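SsDNA binding protein (Pyrococcus furiosus, PDB 4PSM) binds single-stranded DNA, apparently by enclosing it in a tunnel system that runs between its subunits. Local coordinates at residues Val22-Ala25 with Ile26-Lys30; Asn44-Ile47 with Phe48-Gln52; Leu97-Glu100 with Glu101-His104; Arg124-Ser127 with Lys128-Ser131; Glu135-Lys138 with Gln139-Gly143. All coordinates share one frame; numbering follows the deposited sequence.

Contact 1 of 5, residues Val22-Ala25 with Ile26-Lys30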
loop_
_atom_site.group_PDB
_atom_site.type_symbol
_atom_site.label_atom_id
_atom_site.label_comp_id
_atom_site.label_asym_id
_atom_site.label_seq_id
_atom_site.Cartn_x
_atom_site.Cartn_y
_atom_site.Cartn_z
ATOM N N VAL A 22 24.173 -15.688 -8.167
ATOM C CA VAL A 22 25.208 -15.750 -7.144
ATOM C C VAL A 22 25.976 -14.439 -7.106
ATOM O O VAL A 22 26.264 -13.901 -6.037
ATOM C CB VAL A 22 26.176 -16.912 -7.411
ATOM C CG1 VAL A 22 27.254 -16.981 -6.321
ATOM C CG2 VAL A 22 25.398 -18.204 -7.478
ATOM N N LEU A 23 26.307 -13.932 -8.287
ATOM C CA LEU A 23 26.995 -12.658 -8.407
ATOM C C LEU A 23 26.213 -11.506 -7.740
ATOM O O LEU A 23 26.783 -10.716 -6.983
ATOM C CB LEU A 23 27.278 -12.364 -9.878
ATOM C CG LEU A 23 28.267 -11.237 -10.168
ATOM C CD1 LEU A 23 29.523 -11.407 -9.330
ATOM C CD2 LEU A 23 28.602 -11.205 -11.643
ATOM N N PHE A 24 24.911 -11.421 -8.003
ATOM C CA PHE A 24 24.082 -10.402 -7.348
ATOM C C PHE A 24 24.152 -10.501 -5.832
ATOM O O PHE A 24 24.226 -9.489 -5.136
ATOM C CB PHE A 24 22.619 -10.502 -7.775
ATOM C CG PHE A 24 22.282 -9.680 -8.969
ATOM C CD1 PHE A 24 22.277 -8.295 -8.891
ATOM C CD2 PHE A 24 21.948 -10.283 -10.166
ATOM C CE1 PHE A 24 21.973 -7.529 -9.995
ATOM C CE2 PHE A 24 21.629 -9.511 -11.282
ATOM C CZ PHE A 24 21.643 -8.136 -11.191
ATOM N N ALA A 25 24.125 -11.730 -5.326
ATOM C CA ALA A 25 24.080 -11.955 -3.888
ATOM C C ALA A 25 25.381 -11.563 -3.185
ATOM O O ALA A 25 25.356 -10.984 -2.099
ATOM C CB ALA A 25 23.715 -13.401 -3.593
ATOM N N ILE A 26 26.517 -11.863 -3.811
ATOM C CA ILE A 26 27.808 -11.638 -3.165
ATOM C C ILE A 26 28.384 -10.235 -3.383
ATOM O O ILE A 26 29.258 -9.802 -2.636
ATOM C CB ILE A 26 28.846 -12.716 -3.563
ATOM C CG1 ILE A 26 29.229 -12.591 -5.041
ATOM C CG2 ILE A 26 28.311 -14.116 -3.252
ATOM C CD1 ILE A 26 30.065 -13.760 -5.550
ATOM N N THR A 27 27.897 -9.526 -4.396
ATOM C CA THR A 27 28.348 -8.157 -4.638
ATOM C C THR A 27 27.357 -7.143 -4.071
ATOM O O THR A 27 27.551 -5.939 -4.197
ATOM C CB THR A 27 28.534 -7.878 -6.137
ATOM O OG1 THR A 27 27.286 -8.067 -6.812
ATOM C CG2 THR A 27 29.566 -8.808 -6.728
ATOM N N ARG A 28 26.297 -7.652 -3.452
ATOM C CA ARG A 28 25.243 -6.829 -2.873
ATOM C C ARG A 28 25.804 -5.604 -2.152
ATOM O O ARG A 28 26.639 -5.724 -1.253
ATOM C CB ARG A 28 24.403 -7.686 -1.922
ATOM C CG ARG A 28 23.236 -6.995 -1.242
ATOM C CD ARG A 28 22.233 -6.420 -2.213
ATOM N NE ARG A 28 21.666 -7.346 -3.140
ATOM C CZ ARG A 28 21.263 -7.155 -4.392
ATOM N NH1 ARG A 28 20.742 -8.209 -4.979
ATOM N NH2 ARG A 28 21.365 -6.011 -5.064
ATOM N N GLY A 29 25.356 -4.423 -2.566
ATOM C CA GLY A 29 25.774 -3.192 -1.926
ATOM C C GLY A 29 27.114 -2.686 -2.420
ATOM O O GLY A 29 27.394 -1.485 -2.381
ATOM N N LYS A 30 27.949 -3.607 -2.887
ATOM C CA LYS A 30 29.284 -3.256 -3.359
ATOM C C LYS A 30 29.276 -2.790 -4.817
ATOM O O LYS A 30 30.235 -2.184 -5.286
ATOM C CB LYS A 30 30.234 -4.447 -3.197
ATOM C CG LYS A 30 30.363 -4.970 -1.775
ATOM C CD LYS A 30 31.321 -6.147 -1.715
ATOM C CE LYS A 30 31.496 -6.654 -0.292
ATOM N NZ LYS A 30 32.471 -7.780 -0.224
#

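Contact 2 of 5, residues Asn44-Ile47 with Phe48-Gln52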
loop_
_atom_site.group_PDB
_atom_site.type_symbol
_atom_site.label_atom_id
_atom_site.label_comp_id
_atom_site.label_asym_id
_atom_site.label_seq_id
_atom_site.Cartn_x
_atom_site.Cartn_y
_atom_site.Cartn_z
ATOM N N ASN A 44 29.546 -15.429 -18.628
ATOM C CA ASN A 44 28.674 -16.444 -19.202
ATOM C C ASN A 44 28.949 -16.648 -20.681
ATOM O O ASN A 44 28.738 -17.736 -21.218
ATOM C CB ASN A 44 27.191 -16.099 -18.955
ATOM C CG ASN A 44 26.786 -16.289 -17.499
ATOM O OD1 ASN A 44 27.392 -17.090 -16.792
ATOM N ND2 ASN A 44 25.769 -15.546 -17.042
ATOM N N LYS A 45 29.402 -15.589 -21.343
ATOM C CA LYS A 45 29.799 -15.679 -22.742
ATOM C C LYS A 45 30.993 -16.630 -22.856
ATOM O O LYS A 45 31.003 -17.544 -23.672
ATOM C CB LYS A 45 30.166 -14.294 -23.271
ATOM C CG LYS A 45 29.096 -13.630 -24.122
ATOM C CD LYS A 45 29.306 -13.933 -25.606
ATOM C CE LYS A 45 30.620 -13.350 -26.122
ATOM N NZ LYS A 45 30.841 -13.623 -27.572
ATOM N N ILE A 46 31.989 -16.406 -22.008
ATOM C CA ILE A 46 33.191 -17.207 -21.969
ATOM C C ILE A 46 32.871 -18.643 -21.571
ATOM O O ILE A 46 33.300 -19.594 -22.223
ATOM C CB ILE A 46 34.202 -16.603 -20.983
ATOM C CG1 ILE A 46 34.716 -15.261 -21.514
ATOM C CG2 ILE A 46 35.343 -17.570 -20.721
ATOM C CD1 ILE A 46 35.548 -14.475 -20.511
ATOM N N ILE A 47 32.098 -18.794 -20.504
ATOM C CA ILE A 47 31.733 -20.112 -20.013
ATOM C C ILE A 47 31.069 -20.931 -21.115
ATOM O O ILE A 47 31.405 -22.092 -21.338
ATOM C CB ILE A 47 30.804 -20.000 -18.794
ATOM C CG1 ILE A 47 31.574 -19.432 -17.598
ATOM C CG2 ILE A 47 30.205 -21.344 -18.445
ATOM C CD1 ILE A 47 30.711 -19.202 -16.385
ATOM N N PHE A 48 30.140 -20.307 -21.825
ATOM C CA PHE A 48 29.385 -21.005 -22.849
ATOM C C PHE A 48 30.266 -21.481 -23.990
ATOM O O PHE A 48 29.994 -22.516 -24.590
ATOM C CB PHE A 48 28.277 -20.120 -23.405
ATOM C CG PHE A 48 27.444 -20.792 -24.452
ATOM C CD1 PHE A 48 26.333 -21.533 -24.094
ATOM C CD2 PHE A 48 27.775 -20.695 -25.794
ATOM C CE1 PHE A 48 25.555 -22.152 -25.054
ATOM C CE2 PHE A 48 27.006 -21.322 -26.761
ATOM C CZ PHE A 48 25.887 -22.043 -26.388
ATOM N N GLU A 49 31.302 -20.708 -24.304
ATOM C CA GLU A 49 32.261 -21.118 -25.318
ATOM C C GLU A 49 32.976 -22.384 -24.854
ATOM O O GLU A 49 33.077 -23.348 -25.596
ATOM C CB GLU A 49 33.266 -20.002 -25.600
ATOM C CG GLU A 49 32.654 -18.766 -26.247
ATOM C CD GLU A 49 33.638 -17.617 -26.364
ATOM O OE1 GLU A 49 34.597 -17.567 -25.563
ATOM O OE2 GLU A 49 33.452 -16.763 -27.257
ATOM N N LYS A 50 33.444 -22.373 -23.611
ATOM C CA LYS A 50 34.121 -23.513 -23.025
ATOM C C LYS A 50 33.212 -24.732 -22.913
ATOM O O LYS A 50 33.634 -25.845 -23.212
ATOM C CB LYS A 50 34.717 -23.144 -21.668
ATOM C CG LYS A 50 35.633 -21.931 -21.732
ATOM C CD LYS A 50 36.731 -21.985 -20.685
ATOM C CE LYS A 50 37.881 -21.069 -21.076
ATOM N NZ LYS A 50 39.076 -21.255 -20.210
ATOM N N LEU A 51 31.965 -24.530 -22.497
ATOM C CA LEU A 51 31.012 -25.638 -22.440
ATOM C C LEU A 51 30.813 -26.261 -23.816
ATOM O O LEU A 51 30.642 -27.471 -23.930
ATOM C CB LEU A 51 29.655 -25.204 -21.875
ATOM C CG LEU A 51 29.647 -24.650 -20.451
ATOM C CD1 LEU A 51 28.244 -24.257 -19.964
ATOM C CD2 LEU A 51 30.377 -25.544 -19.465
ATOM N N GLN A 52 30.825 -25.429 -24.855
ATOM C CA GLN A 52 30.733 -25.912 -26.229
ATOM C C GLN A 52 31.951 -26.770 -26.565
ATOM O O GLN A 52 31.824 -27.881 -27.070
ATOM C CB GLN A 52 30.652 -24.742 -27.210
ATOM C CG GLN A 52 29.244 -24.313 -27.589
ATOM C CD GLN A 52 29.231 -23.371 -28.782
ATOM O OE1 GLN A 52 30.279 -22.912 -29.240
ATOM N NE2 GLN A 52 28.042 -23.086 -29.296
#

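Contact 3 of 5, residues Leu97-Glu100 with Glu101-His104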
loop_
_atom_site.group_PDB
_atom_site.type_symbol
_atom_site.label_atom_id
_atom_site.label_comp_id
_atom_site.label_asym_id
_atom_site.label_seq_id
_atom_site.Cartn_x
_atom_site.Cartn_y
_atom_site.Cartn_z
ATOM N N LEU A 97 19.187 -35.834 -12.573
ATOM C CA LEU A 97 17.754 -35.829 -12.339
ATOM C C LEU A 97 17.399 -34.768 -11.313
ATOM O O LEU A 97 16.452 -34.021 -11.499
ATOM C CB LEU A 97 17.260 -37.206 -11.884
ATOM C CG LEU A 97 15.807 -37.245 -11.378
ATOM C CD1 LEU A 97 14.842 -36.624 -12.381
ATOM C CD2 LEU A 97 15.357 -38.663 -11.002
ATOM N N ALA A 98 18.179 -34.711 -10.239
ATOM C CA ALA A 98 17.939 -33.773 -9.155
ATOM C C ALA A 98 18.052 -32.320 -9.629
ATOM O O ALA A 98 17.258 -31.473 -9.230
ATOM C CB ALA A 98 18.911 -34.040 -8.006
HETATM N N MSE A 99 19.041 -32.048 -10.476
HETATM C CA MSE A 99 19.281 -30.711 -10.989
HETATM C C MSE A 99 18.192 -30.274 -11.945
HETATM O O MSE A 99 17.832 -29.092 -11.994
HETATM C CB MSE A 99 20.637 -30.630 -11.690
HETATM C CG MSE A 99 21.805 -30.822 -10.762
HETATM SE SE MSE A 99 21.657 -29.716 -9.180
HETATM C CE MSE A 99 20.708 -30.892 -7.977
ATOM N N GLU A 100 17.678 -31.222 -12.714
ATOM C CA GLU A 100 16.552 -30.946 -13.589
ATOM C C GLU A 100 15.305 -30.630 -12.753
ATOM O O GLU A 100 14.502 -29.771 -13.116
ATOM C CB GLU A 100 16.297 -32.128 -14.515
ATOM C CG GLU A 100 15.134 -31.947 -15.473
ATOM C CD GLU A 100 14.902 -33.182 -16.328
ATOM O OE1 GLU A 100 15.897 -33.812 -16.751
ATOM O OE2 GLU A 100 13.726 -33.531 -16.566
ATOM N N GLU A 101 15.156 -31.323 -11.627
ATOM C CA GLU A 101 14.063 -31.050 -10.704
ATOM C C GLU A 101 14.204 -29.646 -10.120
ATOM O O GLU A 101 13.233 -28.906 -10.036
ATOM C CB GLU A 101 14.027 -32.090 -9.583
ATOM C CG GLU A 101 13.747 -33.504 -10.082
ATOM C CD GLU A 101 13.719 -34.540 -8.974
ATOM O OE1 GLU A 101 14.295 -34.284 -7.891
ATOM O OE2 GLU A 101 13.113 -35.610 -9.197
ATOM N N VAL A 102 15.416 -29.282 -9.717
ATOM C CA VAL A 102 15.675 -27.945 -9.208
ATOM C C VAL A 102 15.306 -26.898 -10.245
ATOM O O VAL A 102 14.577 -25.951 -9.956
ATOM C CB VAL A 102 17.147 -27.754 -8.831
ATOM C CG1 VAL A 102 17.510 -26.276 -8.890
ATOM C CG2 VAL A 102 17.413 -28.336 -7.450
ATOM N N GLU A 103 15.816 -27.086 -11.456
ATOM C CA GLU A 103 15.550 -26.174 -12.556
ATOM C C GLU A 103 14.047 -25.974 -12.738
ATOM O O GLU A 103 13.579 -24.867 -12.995
ATOM C CB GLU A 103 16.161 -26.734 -13.839
ATOM C CG GLU A 103 16.533 -25.695 -14.879
ATOM C CD GLU A 103 17.838 -24.985 -14.564
ATOM O OE1 GLU A 103 18.348 -25.121 -13.427
ATOM O OE2 GLU A 103 18.358 -24.295 -15.467
ATOM N N HIS A 104 13.296 -27.057 -12.596
ATOM C CA HIS A 104 11.853 -27.024 -12.793
ATOM C C HIS A 104 11.151 -26.274 -11.667
ATOM O O HIS A 104 10.262 -25.462 -11.917
ATOM C CB HIS A 104 11.291 -28.446 -12.912
ATOM C CG HIS A 104 10.381 -28.643 -14.085
ATOM N ND1 HIS A 104 10.173 -29.874 -14.670
ATOM C CD2 HIS A 104 9.625 -27.761 -14.784
ATOM C CE1 HIS A 104 9.329 -29.742 -15.679
ATOM N NE2 HIS A 104 8.983 -28.471 -15.768
HETATM O O HOH W 1 20.044 -27.122 -11.501
#

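Contact 4 of 5, residues Arg124-Ser127 with Lys128-Ser131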
loop_
_atom_site.group_PDB
_atom_site.type_symbol
_atom_site.label_atom_id
_atom_site.label_comp_id
_atom_site.label_asym_id
_atom_site.label_seq_id
_atom_site.Cartn_x
_atom_site.Cartn_y
_atom_site.Cartn_z
ATOM N N ARG A 124 2.883 0.352 -6.212
ATOM C CA ARG A 124 3.697 1.548 -6.343
ATOM C C ARG A 124 2.852 2.638 -6.976
ATOM O O ARG A 124 2.899 3.794 -6.564
ATOM C CB ARG A 124 4.952 1.287 -7.179
ATOM C CG ARG A 124 5.952 2.439 -7.164
ATOM C CD ARG A 124 7.173 2.165 -8.042
ATOM N NE ARG A 124 8.040 3.339 -8.142
ATOM C CZ ARG A 124 9.143 3.527 -7.422
ATOM N NH1 ARG A 124 9.536 2.610 -6.548
ATOM N NH2 ARG A 124 9.860 4.631 -7.579
ATOM N N GLU A 125 2.067 2.245 -7.970
ATOM C CA GLU A 125 1.244 3.166 -8.726
ATOM C C GLU A 125 0.210 3.799 -7.795
ATOM O O GLU A 125 0.097 5.019 -7.720
ATOM C CB GLU A 125 0.556 2.421 -9.872
ATOM C CG GLU A 125 -0.111 3.311 -10.910
ATOM C CD GLU A 125 -0.695 2.516 -12.065
ATOM O OE1 GLU A 125 -1.362 1.491 -11.806
ATOM O OE2 GLU A 125 -0.478 2.910 -13.231
ATOM N N ILE A 126 -0.530 2.958 -7.079
ATOM C CA ILE A 126 -1.526 3.422 -6.126
ATOM C C ILE A 126 -0.924 4.339 -5.070
ATOM O O ILE A 126 -1.520 5.346 -4.693
ATOM C CB ILE A 126 -2.206 2.240 -5.434
ATOM C CG1 ILE A 126 -3.387 1.754 -6.270
ATOM C CG2 ILE A 126 -2.681 2.621 -4.045
ATOM C CD1 ILE A 126 -4.062 0.542 -5.681
ATOM N N SER A 127 0.266 3.993 -4.604
ATOM C CA SER A 127 0.927 4.762 -3.560
ATOM C C SER A 127 1.259 6.149 -4.079
ATOM O O SER A 127 1.116 7.145 -3.370
ATOM C CB SER A 127 2.189 4.044 -3.084
ATOM O OG SER A 127 2.852 4.758 -2.057
ATOM N N LYS A 128 1.696 6.208 -5.328
ATOM C CA LYS A 128 2.038 7.476 -5.949
ATOM C C LYS A 128 0.788 8.331 -6.109
ATOM O O LYS A 128 0.805 9.528 -5.832
ATOM C CB LYS A 128 2.735 7.255 -7.298
ATOM C CG LYS A 128 4.212 6.872 -7.164
ATOM C CD LYS A 128 4.858 6.558 -8.507
ATOM C CE LYS A 128 6.345 6.249 -8.343
ATOM N NZ LYS A 128 7.012 5.891 -9.634
ATOM N N GLU A 129 -0.297 7.706 -6.547
ATOM C CA GLU A 129 -1.565 8.398 -6.719
ATOM C C GLU A 129 -2.028 8.987 -5.397
ATOM O O GLU A 129 -2.442 10.144 -5.328
ATOM C CB GLU A 129 -2.631 7.448 -7.265
ATOM C CG GLU A 129 -2.647 7.346 -8.782
ATOM C CD GLU A 129 -3.632 6.308 -9.284
ATOM O OE1 GLU A 129 -3.414 5.104 -9.025
ATOM O OE2 GLU A 129 -4.626 6.696 -9.932
ATOM N N ILE A 130 -1.949 8.181 -4.348
ATOM C CA ILE A 130 -2.348 8.625 -3.026
ATOM C C ILE A 130 -1.528 9.831 -2.580
ATOM O O ILE A 130 -2.083 10.810 -2.077
ATOM C CB ILE A 130 -2.276 7.481 -2.005
ATOM C CG1 ILE A 130 -3.468 6.545 -2.206
ATOM C CG2 ILE A 130 -2.278 8.014 -0.584
ATOM C CD1 ILE A 130 -3.355 5.238 -1.455
ATOM N N SER A 131 -0.218 9.767 -2.794
ATOM C CA SER A 131 0.675 10.862 -2.430
ATOM C C SER A 131 0.335 12.130 -3.196
ATOM O O SER A 131 0.427 13.235 -2.658
ATOM C CB SER A 131 2.132 10.477 -2.682
ATOM O OG SER A 131 2.567 9.530 -1.719
#

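Contact 5 of 5, residues Glu135-Lys138 with Gln139-Gly143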
loop_
_atom_site.group_PDB
_atom_site.type_symbol
_atom_site.label_atom_id
_atom_site.label_comp_id
_atom_site.label_asym_id
_atom_site.label_seq_id
_atom_site.Cartn_x
_atom_site.Cartn_y
_atom_site.Cartn_z
ATOM N N GLU A 135 -1.286 15.573 -1.471
ATOM C CA GLU A 135 -0.631 16.858 -1.636
ATOM C C GLU A 135 -1.601 17.866 -2.233
ATOM O O GLU A 135 -1.595 19.038 -1.868
ATOM C CB GLU A 135 0.614 16.743 -2.510
ATOM C CG GLU A 135 1.365 18.066 -2.649
ATOM C CD GLU A 135 2.017 18.528 -1.348
ATOM O OE1 GLU A 135 1.946 17.786 -0.342
ATOM O OE2 GLU A 135 2.601 19.638 -1.333
ATOM N N ARG A 136 -2.435 17.393 -3.149
ATOM C CA ARG A 136 -3.420 18.236 -3.816
ATOM C C ARG A 136 -4.441 18.779 -2.806
ATOM O O ARG A 136 -4.868 19.930 -2.887
ATOM C CB ARG A 136 -4.121 17.432 -4.916
ATOM C CG ARG A 136 -4.554 18.239 -6.124
ATOM C CD ARG A 136 -4.256 17.493 -7.422
ATOM N NE ARG A 136 -4.852 16.191 -7.458
ATOM C CZ ARG A 136 -4.338 14.990 -7.704
ATOM N NH1 ARG A 136 -3.065 14.725 -7.997
ATOM N NH2 ARG A 136 -5.214 14.008 -7.645
HETATM N N MSE A 137 -4.827 17.941 -1.850
HETATM C CA MSE A 137 -5.731 18.361 -0.796
HETATM C C MSE A 137 -5.083 19.395 0.112
HETATM O O MSE A 137 -5.748 20.311 0.593
HETATM C CB MSE A 137 -6.158 17.173 0.045
HETATM C CG MSE A 137 -7.182 16.268 -0.602
HETATM SE SE MSE A 137 -7.421 14.600 0.394
HETATM C CE MSE A 137 -7.605 15.308 2.196
ATOM N N LYS A 138 -3.793 19.237 0.362
ATOM C CA LYS A 138 -3.058 20.229 1.115
ATOM C C LYS A 138 -3.166 21.564 0.382
ATOM O O LYS A 138 -3.442 22.597 0.990
ATOM C CB LYS A 138 -1.592 19.817 1.280
ATOM C CG LYS A 138 -1.374 18.715 2.309
ATOM C CD LYS A 138 0.068 18.237 2.331
ATOM C CE LYS A 138 1.034 19.328 2.788
ATOM N NZ LYS A 138 2.456 18.936 2.514
ATOM N N GLN A 139 -2.981 21.519 -0.933
ATOM C CA GLN A 139 -2.980 22.711 -1.767
ATOM C C GLN A 139 -4.335 23.395 -1.802
ATOM O O GLN A 139 -4.428 24.627 -1.795
ATOM C CB GLN A 139 -2.585 22.343 -3.196
ATOM C CG GLN A 139 -1.186 21.784 -3.329
ATOM C CD GLN A 139 -0.942 21.212 -4.703
ATOM O OE1 GLN A 139 -1.887 20.978 -5.470
ATOM N NE2 GLN A 139 0.329 20.974 -5.026
ATOM N N GLU A 140 -5.387 22.591 -1.843
ATOM C CA GLU A 140 -6.712 23.105 -2.159
ATOM C C GLU A 140 -7.606 23.337 -0.943
ATOM O O GLU A 140 -8.552 24.127 -1.001
ATOM C CB GLU A 140 -7.405 22.186 -3.169
ATOM C CG GLU A 140 -6.676 22.102 -4.514
ATOM C CD GLU A 140 -7.501 21.417 -5.587
ATOM O OE1 GLU A 140 -8.595 20.905 -5.262
ATOM O OE2 GLU A 140 -7.058 21.393 -6.757
ATOM N N TYR A 141 -7.296 22.675 0.163
ATOM C CA TYR A 141 -8.201 22.677 1.307
ATOM C C TYR A 141 -7.518 23.014 2.622
ATOM O O TYR A 141 -8.131 22.890 3.681
ATOM C CB TYR A 141 -8.909 21.320 1.442
ATOM C CG TYR A 141 -9.682 20.887 0.217
ATOM C CD1 TYR A 141 -10.818 21.573 -0.195
ATOM C CD2 TYR A 141 -9.281 19.793 -0.523
ATOM C CE1 TYR A 141 -11.524 21.177 -1.318
ATOM C CE2 TYR A 141 -9.979 19.388 -1.638
ATOM C CZ TYR A 141 -11.093 20.075 -2.035
ATOM O OH TYR A 141 -11.765 19.646 -3.155
ATOM N N THR A 142 -6.255 23.424 2.569
ATOM C CA THR A 142 -5.519 23.728 3.795
ATOM C C THR A 142 -4.508 24.861 3.614
ATOM O O THR A 142 -4.211 25.276 2.490
ATOM C CB THR A 142 -4.760 22.481 4.347
ATOM O OG1 THR A 142 -3.506 22.332 3.666
ATOM C CG2 THR A 142 -5.598 21.201 4.206
ATOM N N GLY A 143 -3.976 25.345 4.734
ATOM C CA GLY A 143 -2.847 26.259 4.725
ATOM C C GLY A 143 -1.541 25.563 5.092
ATOM O O GLY A 143 -0.554 26.217 5.420
#

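Contact 1 of 5, residues Val22-Ala25 with Ile26-Lys30
Leu23 and Thr27 form the tight part of this contact, where helix 15-26 runs into the following loop. The carbonyl oxygen of Leu23 accepts two hydrogen bonds from the same threonine. Thr27 OG1 lies 2.7 Å from Leu23 O and Thr27 N lies 3.1 Å from it, and they reach the oxygen from opposite faces of the carbonyl plane. With chi1 at 60°, OG1 sits between the backbone N and the carbonyl carbon of Thr27, which turns it back to Leu23. The methyl Thr27 CG2 then packs on Leu23 CD1 at 3.7 Å.

The outer side is looser. Val22 CG1 and Ile26 CG2 are 4.3 Å apart, and Ala25 is exposed.

Arg28 is more firmly held. Its chain bends back, and one face of its guanidinium lies over Phe24 O, with NH1 3.7 Å from that oxygen. Its polar end is held by Gln139 and Glu140 of the second subunit, through a hydrogen bond and a salt bridge.

Leu23 and Thr27 face the sheet, where both touch Ile75 of strand 74-87 and Thr27 also touches Phe68 and Ile70 of strand 61-71. Phe24 turns to Pro33 and Val36 of helix 33-53.

Contact 2 of 5, residues Asn44-Ile47 with Phe48-Gln52
The extended Glu49 side chain reaches back along the helix, so its carboxylate lies beside Lys45 and Ile46. The motif is an amphipathic alpha helix, part of helix 33-53. Glu49 OE1 comes to 3.9 Å from Ile46 CA. Glu49 OE2 is 4.1 Å from Lys45 NZ, too far for a salt bridge, though the opposite charges probably still attract. The second flat group, the Phe48 ring, stands out from the helix. Its CG is anti to the backbone N (chi1 -179°), and only its CB meets the preceding turn, 3.3 Å from Asn44 O. The Phe48 side chain touches Tyr15 of helix 15-26.

The two sides of the helix are unlike. Lys45, Phe48 and Glu49 are exposed, while Ile47 and Leu51 are buried. These two lie side by side and point the same way, with Ile47 CG2 3.8 Å from Leu51 CD1. Both touch Tyr15, and Leu51 also reaches Ile84 of strand 74-87. Cutting Leu51 back to alanine is likely to leave Ile47 CG2 without its neighbour and open a gap facing Tyr15 and Ile84. Ile46 packs on Leu79 of the same strand, so this helix lies against both the sheet and helix 15-26.

Hydrogen bonds from each residue to the fourth one before it hold the turns. Asn44 O accepts from both Phe48 N and Tyr15 OH. Leu51 N lies 2.8 Å from Ile47 O, with an N-H...O angle of 165°.

Contact 3 of 5, residues Leu97-Glu100 with Glu101-His104
Met99 O, on a selenomethionine, takes hydrogen bonds from Glu103 N at 2.9 Å and from a water at 3.0 Å. The same water donates to Glu103 OE1 at 3.3 Å. It thus ties the glutamate's side chain to the carbonyl that its own backbone N-H already holds. A bend at chi2 (78°) sets the Glu103 carboxylate for this bridge.

Two residues earlier, Leu97 and Glu101 meet through their side chains, which cross at a slant. Leu97 CG and CD1 are each 3.8 Å from Glu101 OE2, so the leucine's branch point and one methyl rest against this oxygen. The strong partners of that carboxylate are in the third subunit: OE2 forms a salt bridge with Arg63 there, and OE1 accepts from Phe9 N. A leucine at Glu101 would probably leave that arginine without its counter-charge and the Phe9 N-H without its acceptor.

On another side of the helix, Met99 CE is 4.2 Å from Val102 CG2. Met99 also meets Met99 of the third subunit. This stretch of the long helix, predicted as coiled coil, packs here on strand 4-11 of its own chain and of the third subunit, touching Phe9 in each.

Contact 4 of 5, residues Arg124-Ser127 with Lys128-Ser131
The segments Arg124-Ser127 and Lys128-Ser131 are two successive turns of one alpha helix. Each N-H of the second bonds the carbonyl four residues back. Lys128 N is 3.0 Å from Arg124 O, and Ile130 N is 2.9 Å from Ile126 O. Glu129 N is 3.0 Å from Glu125 O.

Arg124 and Lys128 bring like charges together. Lys128 NZ sits at the edge of the Arg124 guanidinium, in its plane and 3.1 Å from NE. Both atoms are donors, so no hydrogen bond joins them. The pairing probably costs energy and may lower the lysine's tendency to stay protonated. With CG anti to the backbone N (chi1 -171°), the extended Arg124 chain brings NE to the end of the equally extended Lys128.

This part of helix 93-141 belongs to a predicted coiled coil, and it packs against two other subunits. Ser127 and Ile130 touch Leu123 of the second subunit. Ile126 meets Lys122 of the fourth subunit, while Glu129 and Ile130 reach its Leu119.

Within the helix, Ile126 CG2 packs on Ile130 CD1 at 3.7 Å. Glu129 OE1 stays 3.8 Å from Ile126 CA and 5.0 Å from Glu125 OE1.

Contact 5 of 5, residues Glu135-Lys138 with Gln139-Gly143
Glu135 and Gln139 cross at about a right angle, their carboxylate and amide planes 76° apart. Glu135 CG is 3.9 Å from Gln139 NE2. Arg136 and Glu140 instead run side by side and point the same way. Their flat ends are turned 68° apart, and Arg136 NE stays 5.7 Å from Glu140 OE2. The polar ends of Gln139 and Glu140 are bound to Arg28 of the second subunit.

Glu135 also takes Lys138 NZ on the syn side of OE1 at 3.1 Å, a salt bridge, while its OE2 accepts from the backbone N of Arg147. Lys138 also pairs with Glu117 of the second subunit. The selenomethionine Met137 crosses Tyr141 obliquely, CG to CD2 4.1 Å.

At the helix end, a chi1 of 83° turns Thr142 OG1 back to Lys138 O, 2.7 Å away, in the carbonyl plane and on a lone pair. Thr142 N adds a weak bond to the same oxygen.

The end of helix 93-141 is thus packed among other subunits. Tyr141 OH is hydrogen-bonded to Thr112 OG1 of the fourth subunit and its ring stacks edge-to-face with Phe109 there. Met137 meets Met137 of the third. Leu144 and Leu146 of the tail fold back on Lys138.

In the fold
The five contacts come one after another along the chain. Contacts 1 and 2 lie on the successive helices 15-26 and 33-53, with centres 22 Å apart, and both helices pack on the three-stranded antiparallel sheet. Contacts 3, 4 and 5 share the long helix 93-141. Contact 3 is beside the sheet domain. Contacts 3 and 4 have centres about 40 Å apart, and contacts 4 and 5 about 17 Å between centres. Within one chain, contacts 1 and 5 have centres about 44 Å apart. Between subunits they meet, because Arg28 binds Gln139 and Glu140 of the second subunit. The helix carries its far end to another subunit's compact domain, as suits a four-chain assembly with intersubunit tunnels.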